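Local atomic coordinates of shikimate kinase (Bacteroides thetaiotaomicron, PDB entry 3VAA), a protein that probably phosphorylates the 3-hydroxyl group of shikimate with ATP, a magnesium-dependent step on the pathway to chorismate and the aromatic amino acids. Residues Arg27-Lys38 with Met115-Val126; Phe45-Leu56 with Glu95-Gly103. All coordinates share one frame; numbering follows the deposited sequence.

Overall arrangement
From the N terminus, strand 27-31 enters the centre of a parallel sheet ordered 2-3-1-4-5 and runs through the phosphate-binding loop into helix 38-49. That helix turns back into strand 53-55, at one edge of the sheet, and interaction 2 closes a loop when strand 97-100 returns beside it after a largely helical excursion. Strand 97-100 also lies against strand 27-31, where Leu30 N approaches Ile99 O at 2.8 Å. The chain then passes through helix 111-118 into strand 120-125, and interaction 1 closes the wider loop, within which the smaller one falls entirely. Each contact pairs two strands; bonding of 97-100 to 27-31 makes four neighbouring strands, with Lys38 meeting Ser100 where the contacts adjoin.

Interaction 1: residues Arg27-Lys38 with Met115-Val126; sequences RIFLTGYMGAGK and MNRTGKTVFLNV
Strand 27-31, which leads into the P-loop (Walker A) of this shikimate kinase, pairs in parallel with strand 120-125. The register sets Ile28 beside Lys120 and Thr31 beside Phe123. Backbone bonds alternate across the ladder, from Lys120 N to Arg27 O at one end to Leu124 N and Thr31 O at 2.9 Å at the other. Val122 O is gripped twice: Thr31 N approaches along its C=O axis, while Thr31 OG1 donates from above the carbonyl plane at 2.9 Å. A chi1 of 66° places that hydroxyl between the backbone N and carbonyl carbon, and turns CG2 to meet Met115 CE tip to tip.

On the face carrying Phe29, Met115 lays its CG over the middle of the ring, 3.7 Å from the centroid in a CH-pi contact. Its SD sits obliquely, a Met-aromatic contact, and Gly119 N lies at the ring's edge. Arg27 NH1 donates to Thr118 O at 2.8 Å, nearly straight at 166° and close to the guanidinium plane; Arg27 NE binds Phe94 O.

Beyond the strand, Ala36 CB touches both Leu124 CB, at 4.0 Å, and Val126 CG2. In one of its two conformers Leu124 also brings CD2 against Gly37. A water bridges Tyr33 N and Leu124 O. Lys38 NZ reaches back to Gly32 O at 2.8 Å and also binds Thr101 O. The loop, predicted to bind ATP, is thus seated against Leu124 near the end of the strand and Val126 just beyond it, while two carbonyls, Gly32 O and Thr101 O, fix where the lysine amine lies.

Interaction 2: residues Phe45-Leu56 with Glu95-Gly103; sequences FARKLNVPFIDL and ENVVISTGG
The Phe53 ring leans obliquely against Ser100, its CZ 3.6 Å from Ser100 CB, with CD1 turned to Val98 CG1. Phe45 carries Leu49 CD1 on one face, offset toward the rim, and meets Val98 CG2 obliquely through CD2. With CG anti to the backbone N of Phe53 (chi1 168°), the first ring swings over the neighbouring strand toward Ser100.

Both rings lie on the Val98 side of the parallel pair formed by strands 53-55 and 97-100, in which Phe53 is opposite Val98, Ile54 opposite Ile99 and Asp55 opposite Ser100. Four backbone bonds join them, beginning with Val98 N to Pro52 O at 3.1 Å and ending with Leu56 N to Ser100 O at 2.8 Å. Val98 is the hub on the Phe53 face: CG2 is met by Ala46 CB at 3.9 Å and by Val51 CG2 at 3.8 Å, the two valines crossing at about a right angle. Helix 45-49, antiparallel to strand 97-100, ends in a Schellman motif with Asn50 at C-prime, which turns Val51 back onto the sheet. On the other face, Ile54 CD1 lies 3.6 Å from Val97 CG2.

At the far end Asp55 N-caps the next helix through OD1 to the N of Asp57, a predicted substrate-binding residue. Apolar packing round Val98 therefore joins the end of the helix to the strand, while the backbone bonds continue as far as Leu56, where the Asp55 cap lies next to the predicted shikimate-binding residue.

Interaction 1: residues Arg27-Lys38 with Met115-Val126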
loop_
_atom_site.group_PDB
_atom_site.type_symbol
_atom_site.label_atom_id
_atom_site.label_comp_id
_atom_site.label_asym_id
_atom_site.label_seq_id
_atom_site.Cartn_x
_atom_site.Cartn_y
_atom_site.Cartn_z
ATOM N N ARG A 27 -6.285 -13.485 -5.139
ATOM C CA ARG A 27 -5.035 -12.972 -4.550
ATOM C C ARG A 27 -4.809 -11.563 -5.103
ATOM O O ARG A 27 -4.461 -11.379 -6.284
ATOM C CB ARG A 27 -3.827 -13.870 -4.818
ATOM C CG ARG A 27 -2.510 -13.382 -4.157
ATOM C CD ARG A 27 -1.360 -14.235 -4.616
ATOM N NE ARG A 27 -1.507 -15.597 -4.156
ATOM C CZ ARG A 27 -1.245 -16.693 -4.864
ATOM N NH1 ARG A 27 -0.854 -16.645 -6.134
ATOM N NH2 ARG A 27 -1.403 -17.869 -4.287
ATOM N N ILE A 28 -5.038 -10.571 -4.245
ATOM C CA ILE A 28 -4.918 -9.166 -4.617
ATOM C C ILE A 28 -3.787 -8.474 -3.870
ATOM O O ILE A 28 -3.610 -8.687 -2.666
ATOM C CB ILE A 28 -6.245 -8.386 -4.241
ATOM C CG1 ILE A 28 -7.492 -9.105 -4.753
ATOM C CG2 ILE A 28 -6.184 -6.931 -4.739
ATOM C CD1 ILE A 28 -7.543 -9.271 -6.211
ATOM N N PHE A 29 -3.000 -7.666 -4.581
ATOM C CA PHE A 29 -1.937 -6.871 -3.946
ATOM C C PHE A 29 -2.317 -5.395 -4.103
ATOM O O PHE A 29 -2.622 -4.961 -5.195
ATOM C CB PHE A 29 -0.587 -7.064 -4.619
ATOM C CG PHE A 29 -0.017 -8.430 -4.485
ATOM C CD1 PHE A 29 0.637 -8.802 -3.335
ATOM C CD2 PHE A 29 -0.085 -9.336 -5.549
ATOM C CE1 PHE A 29 1.189 -10.048 -3.221
ATOM C CE2 PHE A 29 0.466 -10.598 -5.440
ATOM C CZ PHE A 29 1.083 -10.962 -4.280
ATOM N N LEU A 30 -2.277 -4.641 -3.008
ATOM C CA LEU A 30 -2.547 -3.209 -3.061
ATOM C C LEU A 30 -1.234 -2.476 -2.844
ATOM O O LEU A 30 -0.448 -2.804 -1.930
ATOM C CB LEU A 30 -3.586 -2.788 -2.015
ATOM C CG LEU A 30 -4.913 -3.553 -2.056
ATOM C CD1 LEU A 30 -5.835 -3.119 -0.905
ATOM C CD2 LEU A 30 -5.627 -3.423 -3.387
ATOM N N THR A 31 -0.998 -1.484 -3.699
ATOM C CA THR A 31 0.205 -0.697 -3.680
ATOM C C THR A 31 -0.156 0.790 -3.722
ATOM O O THR A 31 -1.250 1.175 -4.168
ATOM C CB THR A 31 1.120 -1.017 -4.884
ATOM O OG1 THR A 31 0.486 -0.609 -6.098
ATOM C CG2 THR A 31 1.472 -2.544 -4.955
ATOM N N GLY A 32 0.773 1.624 -3.291
ATOM C CA GLY A 32 0.550 3.063 -3.299
ATOM C C GLY A 32 1.234 3.723 -2.125
ATOM O O GLY A 32 1.823 3.057 -1.279
ATOM N N TYR A 33 1.139 5.049 -2.069
ATOM C CA TYR A 33 1.841 5.813 -1.054
ATOM C C TYR A 33 1.106 5.818 0.267
ATOM O O TYR A 33 -0.074 5.464 0.321
ATOM C CB TYR A 33 2.000 7.257 -1.570
ATOM C CG TYR A 33 3.018 8.111 -0.856
ATOM C CD1 TYR A 33 4.361 7.737 -0.789
ATOM C CD2 TYR A 33 2.649 9.326 -0.275
ATOM C CE1 TYR A 33 5.292 8.529 -0.140
ATOM C CE2 TYR A 33 3.582 10.132 0.356
ATOM C CZ TYR A 33 4.898 9.728 0.428
ATOM O OH TYR A 33 5.798 10.547 1.066
ATOM N N MET A 34 1.804 6.191 1.334
ATOM C CA MET A 34 1.140 6.390 2.620
ATOM C C MET A 34 0.016 7.407 2.424
ATOM O O MET A 34 0.180 8.425 1.719
ATOM C CB MET A 34 2.107 6.906 3.698
ATOM C CG MET A 34 2.814 8.194 3.368
ATOM S SD MET A 34 3.760 8.802 4.776
ATOM C CE MET A 34 4.607 10.200 4.082
ATOM N N GLY A 35 -1.128 7.126 3.041
ATOM C CA GLY A 35 -2.281 7.994 2.937
ATOM C C GLY A 35 -3.216 7.652 1.808
ATOM O O GLY A 35 -4.322 8.179 1.762
ATOM N N ALA A 36 -2.789 6.769 0.896
ATOM C CA ALA A 36 -3.617 6.406 -0.277
ATOM C C ALA A 36 -4.887 5.642 0.065
ATOM O O ALA A 36 -5.842 5.676 -0.691
ATOM C CB ALA A 36 -2.794 5.617 -1.293
ATOM N N GLY A 37 -4.897 4.965 1.203
ATOM C CA GLY A 37 -6.056 4.175 1.629
ATOM C C GLY A 37 -5.915 2.670 1.511
ATOM O O GLY A 37 -6.914 1.961 1.475
ATOM N N LYS A 38 -4.675 2.167 1.471
ATOM C CA LYS A 38 -4.444 0.724 1.353
ATOM C C LYS A 38 -5.108 -0.079 2.469
ATOM O O LYS A 38 -5.705 -1.115 2.207
ATOM C CB LYS A 38 -2.939 0.423 1.274
ATOM C CG LYS A 38 -2.270 1.020 0.036
ATOM C CD LYS A 38 -0.736 0.817 0.038
ATOM C CE LYS A 38 -0.040 1.579 1.139
ATOM N NZ LYS A 38 1.397 1.511 0.957
ATOM N N MET A 115 4.649 -9.340 -8.024
ATOM C CA MET A 115 3.259 -9.176 -7.653
ATOM C C MET A 115 2.368 -9.286 -8.911
ATOM O O MET A 115 1.342 -9.966 -8.881
ATOM C CB MET A 115 3.047 -7.838 -6.946
ATOM C CG MET A 115 3.539 -7.851 -5.518
ATOM S SD MET A 115 3.135 -6.369 -4.588
ATOM C CE MET A 115 4.365 -5.215 -5.145
ATOM N N ASN A 116 2.770 -8.646 -10.011
ATOM C CA ASN A 116 1.984 -8.738 -11.242
ATOM C C ASN A 116 1.781 -10.194 -11.704
ATOM O O ASN A 116 0.689 -10.560 -12.132
ATOM C CB ASN A 116 2.598 -7.880 -12.371
ATOM C CG ASN A 116 2.179 -6.407 -12.299
ATOM O OD1 ASN A 116 1.072 -6.087 -11.870
ATOM N ND2 ASN A 116 3.031 -5.524 -12.804
ATOM N N ARG A 117 2.824 -11.012 -11.605
ATOM C CA ARG A 117 2.762 -12.422 -12.022
ATOM C C ARG A 117 1.970 -13.321 -11.087
ATOM O O ARG A 117 1.405 -14.321 -11.532
ATOM C CB ARG A 117 4.157 -13.042 -12.118
ATOM C CG ARG A 117 5.080 -12.446 -13.149
ATOM C CD ARG A 117 6.258 -13.401 -13.438
ATOM N NE ARG A 117 6.998 -13.801 -12.240
ATOM C CZ ARG A 117 8.059 -13.163 -11.749
ATOM N NH1 ARG A 117 8.527 -12.064 -12.333
ATOM N NH2 ARG A 117 8.654 -13.622 -10.653
ATOM N N THR A 118 1.926 -12.988 -9.803
ATOM C CA THR A 118 1.293 -13.867 -8.810
ATOM C C THR A 118 -0.113 -13.487 -8.341
ATOM O O THR A 118 -0.799 -14.322 -7.762
ATOM C CB THR A 118 2.180 -14.063 -7.575
ATOM O OG1 THR A 118 2.436 -12.800 -6.944
ATOM C CG2 THR A 118 3.513 -14.712 -7.976
ATOM N N GLY A 119 -0.549 -12.257 -8.601
ATOM C CA GLY A 119 -1.879 -11.840 -8.200
ATOM C C GLY A 119 -2.302 -10.590 -8.932
ATOM O O GLY A 119 -1.553 -10.082 -9.760
ATOM N N LYS A 120 -3.515 -10.128 -8.647
ATOM C CA LYS A 120 -4.064 -8.926 -9.270
ATOM C C LYS A 120 -3.496 -7.778 -8.472
ATOM O O LYS A 120 -3.834 -7.605 -7.294
ATOM C CB LYS A 120 -5.595 -8.914 -9.212
ATOM C CG LYS A 120 -6.289 -9.988 -10.064
ATOM C CD LYS A 120 -7.808 -9.981 -9.823
ATOM C CE LYS A 120 -8.570 -10.966 -10.738
ATOM N NZ LYS A 120 -8.599 -10.516 -12.157
ATOM N N THR A 121 -2.675 -6.971 -9.127
ATOM C CA THR A 121 -1.975 -5.877 -8.482
ATOM C C THR A 121 -2.607 -4.539 -8.827
ATOM O O THR A 121 -2.800 -4.202 -9.979
ATOM C CB THR A 121 -0.470 -5.958 -8.843
ATOM O OG1 THR A 121 0.009 -7.254 -8.436
ATOM C CG2 THR A 121 0.339 -4.876 -8.137
ATOM N N VAL A 122 -2.961 -3.786 -7.785
ATOM C CA VAL A 122 -3.635 -2.516 -7.938
ATOM C C VAL A 122 -2.822 -1.367 -7.356
ATOM O O VAL A 122 -2.304 -1.465 -6.231
ATOM C CB VAL A 122 -4.998 -2.547 -7.174
ATOM C CG1 VAL A 122 -5.810 -1.301 -7.445
ATOM C CG2 VAL A 122 -5.804 -3.781 -7.529
ATOM N N PHE A 123 -2.675 -0.297 -8.133
ATOM C CA PHE A 123 -2.097 0.931 -7.610
ATOM C C PHE A 123 -3.228 1.871 -7.216
ATOM O O PHE A 123 -4.060 2.232 -8.071
ATOM C CB PHE A 123 -1.179 1.567 -8.621
ATOM C CG PHE A 123 -0.816 2.994 -8.330
ATOM C CD1 PHE A 123 -0.472 3.407 -7.057
ATOM C CD2 PHE A 123 -0.731 3.910 -9.370
ATOM C CE1 PHE A 123 -0.125 4.722 -6.807
ATOM C CE2 PHE A 123 -0.375 5.224 -9.132
ATOM C CZ PHE A 123 -0.068 5.631 -7.851
ATOM N N LEU A 124 -3.281 2.227 -5.928
ATOM C CA LEU A 124 -4.254 3.203 -5.428
ATOM C C LEU A 124 -3.704 4.582 -5.736
ATOM O O LEU A 124 -2.848 5.109 -5.019
ATOM C CB LEU A 124 -4.516 3.072 -3.921
ATOM C CG LEU A 124 -5.424 1.922 -3.491
ATOM C CD1 LEU A 124 -4.817 0.575 -3.827
ATOM C CD2 LEU A 124 -5.734 2.039 -1.976
ATOM N N ASN A 125 -4.163 5.124 -6.855
ATOM C CA ASN A 125 -3.763 6.415 -7.331
ATOM C C ASN A 125 -4.588 7.483 -6.639
ATOM O O ASN A 125 -5.812 7.510 -6.767
ATOM C CB ASN A 125 -3.992 6.462 -8.856
ATOM C CG ASN A 125 -3.663 7.818 -9.467
ATOM O OD1 ASN A 125 -2.720 8.489 -9.049
ATOM N ND2 ASN A 125 -4.428 8.203 -10.472
ATOM N N VAL A 126 -3.898 8.339 -5.903
ATOM C CA VAL A 126 -4.536 9.416 -5.135
ATOM C C VAL A 126 -3.856 10.747 -5.445
ATOM O O VAL A 126 -2.643 10.878 -5.390
ATOM C CB VAL A 126 -4.511 9.099 -3.648
ATOM C CG1 VAL A 126 -5.147 10.255 -2.808
ATOM C CG2 VAL A 126 -5.262 7.772 -3.382
HETATM O O HOH W 1 -0.611 6.503 -3.862
#

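Interaction 2: residues Phe45-Leu56 with Glu95-Gly103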
loop_
_atom_site.group_PDB
_atom_site.type_symbol
_atom_site.label_atom_id
_atom_site.label_comp_id
_atom_site.label_asym_id
_atom_site.label_seq_id
_atom_site.Cartn_x
_atom_site.Cartn_y
_atom_site.Cartn_z
ATOM N N PHE A 45 -12.488 -4.115 1.142
ATOM C CA PHE A 45 -12.517 -4.969 -0.047
ATOM C C PHE A 45 -12.498 -6.425 0.389
ATOM O O PHE A 45 -13.299 -7.230 -0.094
ATOM C CB PHE A 45 -11.322 -4.654 -0.976
ATOM C CG PHE A 45 -11.456 -5.239 -2.372
ATOM C CD1 PHE A 45 -12.578 -4.976 -3.139
ATOM C CD2 PHE A 45 -10.422 -5.966 -2.950
ATOM C CE1 PHE A 45 -12.717 -5.496 -4.435
ATOM C CE2 PHE A 45 -10.545 -6.472 -4.252
ATOM C CZ PHE A 45 -11.704 -6.227 -4.990
ATOM N N ALA A 46 -11.606 -6.757 1.325
ATOM C CA ALA A 46 -11.497 -8.132 1.829
ATOM C C ALA A 46 -12.806 -8.574 2.464
ATOM O O ALA A 46 -13.273 -9.686 2.215
ATOM C CB ALA A 46 -10.336 -8.266 2.820
ATOM N N ARG A 47 -13.386 -7.700 3.286
ATOM C CA ARG A 47 -14.682 -7.977 3.912
ATOM C C ARG A 47 -15.738 -8.312 2.853
ATOM O O ARG A 47 -16.483 -9.295 2.990
ATOM C CB ARG A 47 -15.139 -6.809 4.809
ATOM C CG ARG A 47 -14.587 -6.872 6.245
ATOM C CD ARG A 47 -15.210 -5.830 7.228
ATOM N NE ARG A 47 -14.540 -4.524 7.139
ATOM C CZ ARG A 47 -14.998 -3.439 6.508
ATOM N NH1 ARG A 47 -14.254 -2.330 6.502
ATOM N NH2 ARG A 47 -16.181 -3.438 5.890
ATOM N N LYS A 48 -15.777 -7.502 1.796
ATOM C CA LYS A 48 -16.711 -7.681 0.678
ATOM C C LYS A 48 -16.510 -9.040 -0.007
ATOM O O LYS A 48 -17.486 -9.724 -0.332
ATOM C CB LYS A 48 -16.495 -6.565 -0.359
ATOM C CG LYS A 48 -17.548 -6.495 -1.468
ATOM C CD LYS A 48 -18.892 -6.074 -0.910
ATOM C CE LYS A 48 -19.898 -5.777 -2.010
ATOM N NZ LYS A 48 -21.159 -5.255 -1.434
ATOM N N LEU A 49 -15.245 -9.412 -0.235
ATOM C CA LEU A 49 -14.907 -10.690 -0.864
ATOM C C LEU A 49 -14.951 -11.864 0.127
ATOM O O LEU A 49 -14.861 -13.018 -0.270
ATOM C CB LEU A 49 -13.508 -10.627 -1.492
ATOM C CG LEU A 49 -13.265 -9.638 -2.631
ATOM C CD1 LEU A 49 -11.822 -9.724 -3.100
ATOM C CD2 LEU A 49 -14.210 -9.911 -3.783
ATOM N N ASN A 50 -15.080 -11.549 1.410
ATOM C CA ASN A 50 -15.079 -12.530 2.486
ATOM C C ASN A 50 -13.761 -13.322 2.524
ATOM O O ASN A 50 -13.749 -14.548 2.629
ATOM C CB ASN A 50 -16.300 -13.470 2.403
ATOM C CG ASN A 50 -16.575 -14.186 3.713
ATOM O OD1 ASN A 50 -17.252 -15.213 3.742
ATOM N ND2 ASN A 50 -16.043 -13.646 4.807
ATOM N N VAL A 51 -12.654 -12.602 2.395
ATOM C CA VAL A 51 -11.316 -13.198 2.490
ATOM C C VAL A 51 -10.547 -12.371 3.519
ATOM O O VAL A 51 -10.923 -11.224 3.798
ATOM C CB VAL A 51 -10.568 -13.198 1.147
ATOM C CG1 VAL A 51 -11.319 -14.007 0.096
ATOM C CG2 VAL A 51 -10.331 -11.779 0.667
ATOM N N PRO A 52 -9.488 -12.942 4.107
ATOM C CA PRO A 52 -8.733 -12.165 5.082
ATOM C C PRO A 52 -7.902 -11.064 4.447
ATOM O O PRO A 52 -7.554 -11.152 3.277
ATOM C CB PRO A 52 -7.808 -13.205 5.733
ATOM C CG PRO A 52 -7.824 -14.378 4.846
ATOM C CD PRO A 52 -9.119 -14.366 4.125
ATOM N N PHE A 53 -7.598 -10.037 5.234
ATOM C CA PHE A 53 -6.741 -8.930 4.806
ATOM C C PHE A 53 -5.422 -9.048 5.548
ATOM O O PHE A 53 -5.407 -9.254 6.771
ATOM C CB PHE A 53 -7.387 -7.589 5.152
ATOM C CG PHE A 53 -6.470 -6.418 5.007
ATOM C CD1 PHE A 53 -6.242 -5.853 3.762
ATOM C CD2 PHE A 53 -5.858 -5.852 6.118
ATOM C CE1 PHE A 53 -5.406 -4.774 3.626
ATOM C CE2 PHE A 53 -5.000 -4.764 5.982
ATOM C CZ PHE A 53 -4.792 -4.217 4.746
ATOM N N ILE A 54 -4.325 -8.958 4.805
ATOM C CA ILE A 54 -2.981 -9.023 5.371
ATOM C C ILE A 54 -2.180 -7.759 5.006
ATOM O O ILE A 54 -2.025 -7.441 3.833
ATOM C CB ILE A 54 -2.216 -10.268 4.845
ATOM C CG1 ILE A 54 -2.956 -11.549 5.243
ATOM C CG2 ILE A 54 -0.763 -10.297 5.389
ATOM C CD1 ILE A 54 -2.278 -12.807 4.770
ATOM N N ASP A 55 -1.682 -7.054 6.016
ATOM C CA ASP A 55 -0.796 -5.896 5.823
ATOM C C ASP A 55 0.630 -6.468 5.910
ATOM O O ASP A 55 1.007 -7.059 6.912
ATOM C CB ASP A 55 -1.046 -4.871 6.923
ATOM C CG ASP A 55 -0.104 -3.680 6.886
ATOM O OD1 ASP A 55 0.922 -3.702 6.198
ATOM O OD2 ASP A 55 -0.405 -2.693 7.580
ATOM N N LEU A 56 1.406 -6.333 4.850
ATOM C CA LEU A 56 2.762 -6.899 4.843
ATOM C C LEU A 56 3.631 -6.426 6.004
ATOM O O LEU A 56 4.387 -7.215 6.563
ATOM C CB LEU A 56 3.459 -6.622 3.510
ATOM C CG LEU A 56 4.836 -7.276 3.285
ATOM C CD1 LEU A 56 4.788 -8.759 3.549
ATOM C CD2 LEU A 56 5.318 -6.973 1.847
ATOM N N GLU A 95 -3.582 -18.140 -0.531
ATOM C CA GLU A 95 -4.713 -18.133 -1.461
ATOM C C GLU A 95 -5.929 -17.500 -0.790
ATOM O O GLU A 95 -6.141 -17.691 0.416
ATOM C CB GLU A 95 -5.029 -19.573 -1.916
ATOM C CG GLU A 95 -3.898 -20.223 -2.694
ATOM C CD GLU A 95 -4.242 -21.620 -3.212
ATOM O OE1 GLU A 95 -5.231 -22.223 -2.740
ATOM O OE2 GLU A 95 -3.503 -22.117 -4.089
ATOM N N ASN A 96 -6.723 -16.754 -1.573
ATOM C CA ASN A 96 -7.938 -16.079 -1.083
ATOM C C ASN A 96 -7.582 -15.071 -0.018
ATOM O O ASN A 96 -7.876 -15.252 1.163
ATOM C CB ASN A 96 -8.957 -17.095 -0.598
ATOM C CG ASN A 96 -9.447 -17.959 -1.708
ATOM O OD1 ASN A 96 -9.745 -17.463 -2.788
ATOM N ND2 ASN A 96 -9.525 -19.264 -1.466
ATOM N N VAL A 97 -6.951 -13.991 -0.468
ATOM C CA VAL A 97 -6.450 -12.979 0.427
ATOM C C VAL A 97 -6.282 -11.646 -0.293
ATOM O O VAL A 97 -6.130 -11.598 -1.513
ATOM C CB VAL A 97 -5.068 -13.445 1.005
ATOM C CG1 VAL A 97 -4.016 -13.598 -0.110
ATOM C CG2 VAL A 97 -4.571 -12.507 2.039
ATOM N N VAL A 98 -6.364 -10.568 0.477
ATOM C CA VAL A 98 -6.067 -9.227 -0.004
ATOM C C VAL A 98 -4.847 -8.815 0.791
ATOM O O VAL A 98 -4.856 -8.890 2.026
ATOM C CB VAL A 98 -7.207 -8.218 0.248
ATOM C CG1 VAL A 98 -6.741 -6.811 -0.166
ATOM C CG2 VAL A 98 -8.442 -8.646 -0.516
ATOM N N ILE A 99 -3.805 -8.392 0.081
ATOM C CA ILE A 99 -2.526 -8.054 0.667
ATOM C C ILE A 99 -2.129 -6.607 0.415
ATOM O O ILE A 99 -2.040 -6.172 -0.712
ATOM C CB ILE A 99 -1.401 -8.949 0.091
ATOM C CG1 ILE A 99 -1.707 -10.421 0.371
ATOM C CG2 ILE A 99 -0.044 -8.510 0.678
ATOM C CD1 ILE A 99 -0.869 -11.426 -0.390
ATOM N N SER A 100 -1.905 -5.867 1.486
ATOM C CA SER A 100 -1.435 -4.497 1.387
ATOM C C SER A 100 0.092 -4.481 1.562
ATOM O O SER A 100 0.646 -5.221 2.387
ATOM C CB SER A 100 -2.080 -3.628 2.440
ATOM O OG SER A 100 -1.526 -2.339 2.368
ATOM N N THR A 101 0.765 -3.662 0.767
ATOM C CA THR A 101 2.217 -3.567 0.805
ATOM C C THR A 101 2.647 -2.171 1.277
ATOM O O THR A 101 1.899 -1.211 1.157
ATOM C CB THR A 101 2.839 -3.886 -0.588
ATOM O OG1 THR A 101 2.365 -2.940 -1.549
ATOM C CG2 THR A 101 2.445 -5.270 -1.032
ATOM N N GLY A 102 3.842 -2.076 1.845
ATOM C CA GLY A 102 4.370 -0.783 2.285
ATOM C C GLY A 102 4.619 0.090 1.067
ATOM O O GLY A 102 4.819 -0.406 -0.051
ATOM N N GLY A 103 4.669 1.388 1.288
ATOM C CA GLY A 103 4.838 2.345 0.200
ATOM C C GLY A 103 6.085 2.185 -0.628
ATOM O O GLY A 103 6.097 2.567 -1.797
#